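Local coordinates for kallistatin (Homo sapiens, PDB 6F4V), which inhibits tissue kallikrein, a serine protease, as a serpin that forms an equimolar, SDS-stable complex with it and is cleaved at its reactive site, at residues Ser37-Met42 and Leu163-Tyr168; Arg73-Leu78 and Ala115-Lys120. One frame throughout, in Å; residues are numbered along the deposited sequence.

Contact 1. Residues Ser37-Met42 and Leu163-Tyr168; sequences SAAYAM and LVNYIY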
ATOM      1  N   SER A  37       6.227  -0.763  -4.204  1.00 20.08           N
ATOM      2  CA  SER A  37       6.635  -0.908  -5.620  1.00 20.71           C
ATOM      3  C   SER A  37       7.410   0.316  -6.125  1.00 21.57           C
ATOM      4  O   SER A  37       8.498   0.191  -6.728  1.00 21.63           O
ATOM      5  CB  SER A  37       5.413  -1.176  -6.501  1.00 20.42           C
ATOM      6  OG  SER A  37       4.872  -2.438  -6.199  1.00 19.67           O
ATOM      7  N   ALA A  38       6.854   1.506  -5.907  1.00 20.99           N
ATOM      8  CA  ALA A  38       7.507   2.735  -6.337  1.00 21.67           C
ATOM      9  C   ALA A  38       8.843   3.005  -5.643  1.00 22.01           C
ATOM     10  O   ALA A  38       9.771   3.492  -6.290  1.00 23.11           O
ATOM     11  CB  ALA A  38       6.585   3.941  -6.162  1.00 21.27           C
ATOM     12  N   ALA A  39       8.939   2.694  -4.356  1.00 22.00           N
ATOM     13  CA  ALA A  39      10.223   2.816  -3.625  1.00 22.58           C
ATOM     14  C   ALA A  39      11.309   1.930  -4.237  1.00 22.25           C
ATOM     15  O   ALA A  39      12.441   2.364  -4.506  1.00 22.10           O
ATOM     16  CB  ALA A  39      10.037   2.504  -2.148  1.00 22.11           C
ATOM     17  N   TYR A  40      10.955   0.682  -4.444  1.00 22.19           N
ATOM     18  CA  TYR A  40      11.918  -0.294  -4.959  1.00 22.74           C
ATOM     19  C   TYR A  40      12.243  -0.094  -6.436  1.00 22.84           C
ATOM     20  O   TYR A  40      13.392  -0.257  -6.844  1.00 22.65           O
ATOM     21  CB  TYR A  40      11.468  -1.706  -4.606  1.00 22.27           C
ATOM     22  CG  TYR A  40      11.794  -2.052  -3.166  1.00 22.58           C
ATOM     23  CD1 TYR A  40      11.142  -1.439  -2.091  1.00 22.52           C
ATOM     24  CD2 TYR A  40      12.796  -2.958  -2.864  1.00 24.13           C
ATOM     25  CE1 TYR A  40      11.460  -1.742  -0.776  1.00 23.45           C
ATOM     26  CE2 TYR A  40      13.097  -3.284  -1.557  1.00 24.57           C
ATOM     27  CZ  TYR A  40      12.454  -2.674  -0.519  1.00 24.24           C
ATOM     28  OH  TYR A  40      12.827  -3.009   0.754  1.00 25.01           O
ATOM     29  N   ALA A  41      11.261   0.336  -7.230  1.00 22.76           N
ATOM     30  CA  ALA A  41      11.554   0.699  -8.615  1.00 23.34           C
ATOM     31  C   ALA A  41      12.505   1.912  -8.677  1.00 24.39           C
ATOM     32  O   ALA A  41      13.505   1.910  -9.439  1.00 24.33           O
ATOM     33  CB  ALA A  41      10.277   0.962  -9.374  1.00 22.99           C
ATOM     34  N   MET A  42      12.273   2.890  -7.818  1.00 24.63           N
ATOM     35  CA  MET A  42      13.204   4.019  -7.737  1.00 26.12           C
ATOM     36  C   MET A  42      14.633   3.594  -7.329  1.00 26.57           C
ATOM     37  O   MET A  42      15.612   4.022  -7.961  1.00 26.57           O
ATOM     38  CB  MET A  42      12.670   5.073  -6.781  1.00 26.98           C
ATOM     39  CG  MET A  42      13.531   6.335  -6.749  1.00 28.54           C
ATOM     40  SD  MET A  42      12.724   7.619  -5.773  1.00 31.41           S
ATOM     41  CE  MET A  42      12.976   7.106  -4.164  1.00 32.74           C
ATOM     42  N   LEU A 163      16.412   6.211   1.185  1.00 28.84           N
ATOM     43  CA  LEU A 163      15.353   6.485   0.238  1.00 29.15           C
ATOM     44  C   LEU A 163      14.039   6.372   0.979  1.00 29.29           C
ATOM     45  O   LEU A 163      13.853   5.465   1.786  1.00 27.93           O
ATOM     46  CB  LEU A 163      15.425   5.445  -0.861  1.00 31.08           C
ATOM     47  CG  LEU A 163      14.392   5.407  -1.950  1.00 32.73           C
ATOM     48  CD1 LEU A 163      15.064   4.874  -3.228  1.00 35.14           C
ATOM     49  CD2 LEU A 163      13.154   4.591  -1.590  1.00 33.54           C
ATOM     50  N   VAL A 164      13.123   7.295   0.710  1.00 28.94           N
ATOM     51  CA  VAL A 164      11.776   7.179   1.220  1.00 28.99           C
ATOM     52  C   VAL A 164      10.745   7.552   0.184  1.00 27.51           C
ATOM     53  O   VAL A 164      10.981   8.373  -0.723  1.00 26.18           O
ATOM     54  CB  VAL A 164      11.510   7.990   2.511  1.00 31.00           C
ATOM     55  CG1 VAL A 164      12.577   7.734   3.542  1.00 32.28           C
ATOM     56  CG2 VAL A 164      11.405   9.473   2.232  1.00 33.64           C
ATOM     57  N   ASN A 165       9.576   6.944   0.313  1.00 26.91           N
ATOM     58  CA  ASN A 165       8.420   7.533  -0.320  1.00 27.84           C
ATOM     59  C   ASN A 165       7.225   7.452   0.571  1.00 27.04           C
ATOM     60  O   ASN A 165       7.257   6.794   1.610  1.00 26.60           O
ATOM     61  CB  ASN A 165       8.173   6.928  -1.677  1.00 29.59           C
ATOM     62  CG  ASN A 165       7.544   5.577  -1.629  1.00 29.90           C
ATOM     63  OD1 ASN A 165       7.018   5.159  -0.620  1.00 34.59           O
ATOM     64  ND2 ASN A 165       7.577   4.885  -2.756  1.00 32.59           N
ATOM     65  N   TYR A 166       6.181   8.147   0.178  1.00 25.54           N
ATOM     66  CA  TYR A 166       4.957   8.175   0.987  1.00 26.13           C
ATOM     67  C   TYR A 166       3.764   8.308   0.052  1.00 24.73           C
ATOM     68  O   TYR A 166       3.894   8.773  -1.106  1.00 24.68           O
ATOM     69  CB  TYR A 166       4.998   9.335   2.007  1.00 28.21           C
ATOM     70  CG  TYR A 166       4.978  10.655   1.292  1.00 32.02           C
ATOM     71  CD1 TYR A 166       3.759  11.251   0.914  1.00 33.64           C
ATOM     72  CD2 TYR A 166       6.169  11.283   0.926  1.00 33.32           C
ATOM     73  CE1 TYR A 166       3.738  12.448   0.203  1.00 35.47           C
ATOM     74  CE2 TYR A 166       6.154  12.472   0.234  1.00 35.23           C
ATOM     75  CZ  TYR A 166       4.947  13.059  -0.114  1.00 36.31           C
ATOM     76  OH  TYR A 166       4.951  14.238  -0.833  1.00 38.66           O
ATOM     77  N   ILE A 167       2.613   7.912   0.575  1.00 24.35           N
ATOM     78  CA  ILE A 167       1.342   8.088  -0.066  1.00 23.09           C
ATOM     79  C   ILE A 167       0.381   8.540   1.018  1.00 23.25           C
ATOM     80  O   ILE A 167       0.395   8.035   2.133  1.00 22.13           O
ATOM     81  CB  ILE A 167       0.860   6.801  -0.791  1.00 23.02           C
ATOM     82  CG1 ILE A 167      -0.536   6.996  -1.403  1.00 23.37           C
ATOM     83  CG2 ILE A 167       0.877   5.584   0.135  1.00 22.71           C
ATOM     84  CD1 ILE A 167      -0.957   5.912  -2.386  1.00 23.04           C
ATOM     85  N   TYR A 168      -0.425   9.528   0.658  1.00 23.27           N
ATOM     86  CA  TYR A 168      -1.477  10.049   1.493  1.00 23.92           C
ATOM     87  C   TYR A 168      -2.752  10.079   0.658  1.00 23.46           C
ATOM     88  O   TYR A 168      -2.740  10.586  -0.469  1.00 24.60           O
ATOM     89  CB  TYR A 168      -1.150  11.437   2.014  1.00 24.55           C
ATOM     90  CG  TYR A 168      -2.256  11.912   2.934  1.00 25.21           C
ATOM     91  CD1 TYR A 168      -2.353  11.439   4.233  1.00 26.04           C
ATOM     92  CD2 TYR A 168      -3.256  12.766   2.476  1.00 27.00           C
ATOM     93  CE1 TYR A 168      -3.396  11.830   5.070  1.00 26.42           C
ATOM     94  CE2 TYR A 168      -4.313  13.165   3.308  1.00 26.98           C
ATOM     95  CZ  TYR A 168      -4.370  12.705   4.602  1.00 27.33           C
ATOM     96  OH  TYR A 168      -5.401  13.070   5.459  1.00 27.75           O
TER
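Asn165 and Ala39 meet where helix 33-44 lies against strand 159-172. Ala39 CA and Asn165 CA are 6.0 Å apart. The two short segments run nearly antiparallel, at 152°, with their axes 8.3 Å apart. Asn165 CG stands between its own backbone N and carbonyl carbon (chi1 77°), and this turns the amide onto the helix. Asn165 ND2 comes 3.0 Å from Ala39 N. Both are donors, so this close approach is no hydrogen bond. Asn165 ND2 also lies 3.5 Å from Ala39 CB and 3.7 Å from Ala38 CB, so the two small alanines let the amide come close to the helix backbone. The polar end is held by Ser35, whose OG is hydrogen-bonded to Asn165 OD1. Such a meeting of this helix with the middle of the large sheet is characteristic of the serpin shutter region, where the sheet opens to admit the reactive loop. Here that loop is already inserted as strand 328-340, between 159-172 and 312-324, and its Thr335 touches both Ala39 and Asn165. One helical turn further on, the Leu163 and Met42 side chains lie alongside one another, pointing opposite ways. Met42 CG, set anti to the backbone N (chi1 -175°), lies 4.1 Å from Leu163 CD1. The other branch, Leu163 CD2, rests 3.8 Å from Ala39 CB. The exact place of the Met42 methyl is doubtful.

Contact 2. Residues Arg73-Leu78 and Ala115-Lys120; sequences RGFQHL and AVYEAK
Helices D (68-83) and E (107-117) of the serpin fold, joined through strand 89-100 of the large sheet, pack together here, just before the chain turns into strand 120-124. The two backbones come closest at Gln76 and Val116, with Gln76 CA and Val116 CA 4.9 Å apart. Gln76 CA makes a CA-H...O contact of 3.5 Å with Val116 O. A water beside it donates to Val116 O at 3.1 Å and to Gln76 O at 3.0 Å. The Gln76 side chain is extended, with CG anti to the backbone N (chi1 -175°), and runs past Val116 O. Gln76 CB lies 4.1 Å from Val116 CG1. Arg73 NH1 donates to Gln76 OE1 over 2.9 Å at 162°, with the oxygen in the guanidinium plane but NH1 tilted from the carbonyl plane. On the buried side Phe75 meets Tyr117. The rings meet at a slant, planes at 42°, and Phe75 CB touches Tyr117 CE2 at 3.6 Å. Val116 CG1 lies over one face of the tyrosine ring, toward its rim. The phenol oxygen is hydrogen-bonded to His72 ND1, one turn before Gln76, which ties this ring to the helix it packs on. No direct hydrogen bond joins the two segments. One bond from Arg73 holds Gln76 OE1, so that oxygen is engaged within its own helix and not across the contact. With one water bridging Gln76 O and Val116 O, and His72 satisfying the Tyr117 hydroxyl, the interface otherwise depends on how well the side chains fit in shape.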
ATOM      1  N   ARG A  73       8.967   5.021 -16.928  1.00 26.97           N
ATOM      2  CA  ARG A  73       7.997   5.954 -17.494  1.00 27.51           C
ATOM      3  C   ARG A  73       6.555   5.654 -17.058  1.00 27.12           C
ATOM      4  O   ARG A  73       5.759   6.573 -16.839  1.00 26.34           O
ATOM      5  CB  ARG A  73       8.136   5.967 -19.027  1.00 30.26           C
ATOM      6  CG  ARG A  73       9.488   6.468 -19.506  1.00 31.89           C
ATOM      7  CD  ARG A  73       9.870   7.827 -18.936  1.00 34.11           C
ATOM      8  NE  ARG A  73      11.204   8.252 -19.364  1.00 36.90           N
ATOM      9  CZ  ARG A  73      11.775   9.414 -19.023  1.00 39.10           C
ATOM     10  NH1 ARG A  73      11.120  10.308 -18.269  1.00 38.59           N
ATOM     11  NH2 ARG A  73      13.007   9.686 -19.443  1.00 38.72           N
ATOM     12  N   GLY A  74       6.238   4.364 -16.904  1.00 26.77           N
ATOM     13  CA  GLY A  74       4.963   3.941 -16.326  1.00 27.43           C
ATOM     14  C   GLY A  74       4.765   4.517 -14.929  1.00 25.91           C
ATOM     15  O   GLY A  74       3.728   5.116 -14.636  1.00 26.82           O
ATOM     16  N   PHE A  75       5.769   4.387 -14.073  1.00 24.92           N
ATOM     17  CA  PHE A  75       5.676   4.978 -12.718  1.00 25.08           C
ATOM     18  C   PHE A  75       5.569   6.498 -12.774  1.00 25.73           C
ATOM     19  O   PHE A  75       4.803   7.079 -12.040  1.00 25.40           O
ATOM     20  CB  PHE A  75       6.852   4.562 -11.817  1.00 24.64           C
ATOM     21  CG  PHE A  75       6.663   3.215 -11.174  1.00 23.56           C
ATOM     22  CD1 PHE A  75       5.773   3.071 -10.094  1.00 23.70           C
ATOM     23  CD2 PHE A  75       7.324   2.110 -11.621  1.00 24.13           C
ATOM     24  CE1 PHE A  75       5.572   1.847  -9.487  1.00 23.44           C
ATOM     25  CE2 PHE A  75       7.136   0.869 -11.006  1.00 23.62           C
ATOM     26  CZ  PHE A  75       6.247   0.746  -9.938  1.00 23.39           C
ATOM     27  N   GLN A  76       6.356   7.131 -13.634  1.00 26.66           N
ATOM     28  CA  GLN A  76       6.303   8.583 -13.778  1.00 28.25           C
ATOM     29  C   GLN A  76       4.880   9.025 -14.090  1.00 27.92           C
ATOM     30  O   GLN A  76       4.370   9.958 -13.481  1.00 28.78           O
ATOM     31  CB  GLN A  76       7.233   9.060 -14.903  1.00 30.18           C
ATOM     32  CG  GLN A  76       7.303  10.586 -15.012  1.00 33.50           C
ATOM     33  CD  GLN A  76       8.116  11.049 -16.203  1.00 36.91           C
ATOM     34  OE1 GLN A  76       8.495  10.255 -17.058  1.00 41.29           O
ATOM     35  NE2 GLN A  76       8.411  12.330 -16.250  1.00 38.28           N
ATOM     36  N   HIS A  77       4.252   8.351 -15.041  1.00 29.16           N
ATOM     37  CA  HIS A  77       2.873   8.681 -15.435  1.00 29.93           C
ATOM     38  C   HIS A  77       1.868   8.352 -14.326  1.00 28.13           C
ATOM     39  O   HIS A  77       0.929   9.088 -14.125  1.00 27.12           O
ATOM     40  CB  HIS A  77       2.473   7.937 -16.717  1.00 33.20           C
ATOM     41  CG  HIS A  77       1.105   8.283 -17.224  1.00 38.79           C
ATOM     42  ND1 HIS A  77      -0.008   7.500 -16.968  1.00 43.76           N
ATOM     43  CD2 HIS A  77       0.657   9.331 -17.969  1.00 43.34           C
ATOM     44  CE1 HIS A  77      -1.079   8.054 -17.519  1.00 42.85           C
ATOM     45  NE2 HIS A  77      -0.701   9.160 -18.141  1.00 43.14           N
ATOM     46  N   LEU A  78       2.067   7.213 -13.654  0.50 27.85           N
ATOM     47  CA  LEU A  78       1.222   6.785 -12.537  0.50 27.91           C
ATOM     48  C   LEU A  78       1.226   7.823 -11.422  0.50 27.77           C
ATOM     49  O   LEU A  78       0.174   8.274 -10.966  0.50 27.74           O
ATOM     50  CB  LEU A  78       1.739   5.441 -12.016  0.50 27.88           C
ATOM     51  CG  LEU A  78       1.275   4.817 -10.702  0.50 28.20           C
ATOM     52  CD1 LEU A  78      -0.209   4.911 -10.613  0.50 28.78           C
ATOM     53  CD2 LEU A  78       1.704   3.366 -10.654  0.50 27.68           C
ATOM     54  N   ALA A 115      13.820  13.140 -12.160  1.00 38.53           N
ATOM     55  CA  ALA A 115      13.027  13.152 -13.402  1.00 39.70           C
ATOM     56  C   ALA A 115      11.814  12.198 -13.324  1.00 39.70           C
ATOM     57  O   ALA A 115      10.698  12.580 -13.666  1.00 38.23           O
ATOM     58  CB  ALA A 115      13.917  12.806 -14.589  1.00 40.50           C
ATOM     59  N   VAL A 116      12.021  10.974 -12.827  1.00 37.03           N
ATOM     60  CA  VAL A 116      10.957   9.960 -12.865  1.00 36.31           C
ATOM     61  C   VAL A 116      10.085   9.968 -11.621  1.00 35.46           C
ATOM     62  O   VAL A 116       8.860   9.857 -11.719  1.00 35.85           O
ATOM     63  CB  VAL A 116      11.554   8.548 -13.104  1.00 36.71           C
ATOM     64  CG1 VAL A 116      10.496   7.459 -13.058  1.00 36.59           C
ATOM     65  CG2 VAL A 116      12.226   8.511 -14.455  1.00 38.72           C
ATOM     66  N   TYR A 117      10.703  10.042 -10.442  1.00 32.54           N
ATOM     67  CA  TYR A 117       9.969   9.877  -9.204  1.00 33.07           C
ATOM     68  C   TYR A 117       9.752  11.209  -8.484  1.00 34.75           C
ATOM     69  O   TYR A 117       9.215  11.222  -7.393  1.00 35.90           O
ATOM     70  CB  TYR A 117      10.658   8.812  -8.305  1.00 31.14           C
ATOM     71  CG  TYR A 117      10.633   7.451  -8.983  1.00 29.79           C
ATOM     72  CD1 TYR A 117      11.658   7.044  -9.825  1.00 28.66           C
ATOM     73  CD2 TYR A 117       9.540   6.609  -8.836  1.00 28.71           C
ATOM     74  CE1 TYR A 117      11.619   5.820 -10.486  1.00 28.20           C
ATOM     75  CE2 TYR A 117       9.485   5.386  -9.486  1.00 27.87           C
ATOM     76  CZ  TYR A 117      10.506   4.999 -10.320  1.00 27.47           C
ATOM     77  OH  TYR A 117      10.405   3.813 -10.991  1.00 26.73           O
ATOM     78  N   GLU A 118      10.176  12.308  -9.098  1.00 37.16           N
ATOM     79  CA  GLU A 118      10.161  13.632  -8.450  1.00 39.62           C
ATOM     80  C   GLU A 118      10.762  13.640  -7.061  1.00 36.71           C
ATOM     81  O   GLU A 118      10.255  14.294  -6.161  1.00 35.72           O
ATOM     82  CB  GLU A 118       8.737  14.184  -8.439  1.00 43.67           C
ATOM     83  CG  GLU A 118       8.166  14.258  -9.850  1.00 46.83           C
ATOM     84  CD  GLU A 118       7.251  15.440 -10.076  0.78 49.59           C
ATOM     85  OE1 GLU A 118       6.094  15.216 -10.497  0.72 53.03           O
ATOM     86  OE2 GLU A 118       7.696  16.587  -9.850  0.69 51.38           O
ATOM     87  N   ALA A 119      11.846  12.893  -6.893  1.00 34.34           N
ATOM     88  CA  ALA A 119      12.519  12.772  -5.605  1.00 35.08           C
ATOM     89  C   ALA A 119      13.033  14.163  -5.145  1.00 35.99           C
ATOM     90  O   ALA A 119      13.622  14.880  -5.932  1.00 36.11           O
ATOM     91  CB  ALA A 119      13.672  11.779  -5.710  1.00 34.27           C
ATOM     92  N   LYS A 120      12.732  14.541  -3.915  1.00 36.40           N
ATOM     93  CA  LYS A 120      13.353  15.691  -3.275  1.00 37.87           C
ATOM     94  C   LYS A 120      14.671  15.237  -2.669  1.00 37.05           C
ATOM     95  O   LYS A 120      14.715  14.198  -2.028  1.00 35.70           O
ATOM     96  CB  LYS A 120      12.462  16.224  -2.159  1.00 39.42           C
ATOM     97  CG  LYS A 120      11.186  16.915  -2.611  1.00 42.78           C
ATOM     98  CD  LYS A 120      10.432  17.422  -1.377  1.00 45.64           C
ATOM     99  CE  LYS A 120       9.467  18.568  -1.671  0.76 47.46           C
ATOM    100  NZ  LYS A 120       8.136  18.062  -2.102  0.79 48.05           N
TER
HETATM  101  O   HOH W   1       6.135  11.336 -11.523  1.00 46.41           O

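Contact 1 and contact 2 have centres about 10 Å apart and touch directly. Along the chain the order is 37-42, 73-78, 115-120, 163-168, so contact 2 is nested inside the loop closed by contact 1. One side of helix 33-44 rests on the large mixed sheet in contact 1. Its Ala41 and Met42 also pack on contact 2: Ala41 CB is 3.3 Å from Tyr117 OH and 3.5 Å from Phe75 CE2. Helix 33-44 thus lies between helix 68-83 and the sheet, while helix 107-117 also joins the sheet through edge strand 120-124. Into this sheet the reactive loop has been inserted as strand 328-340, beside 159-172.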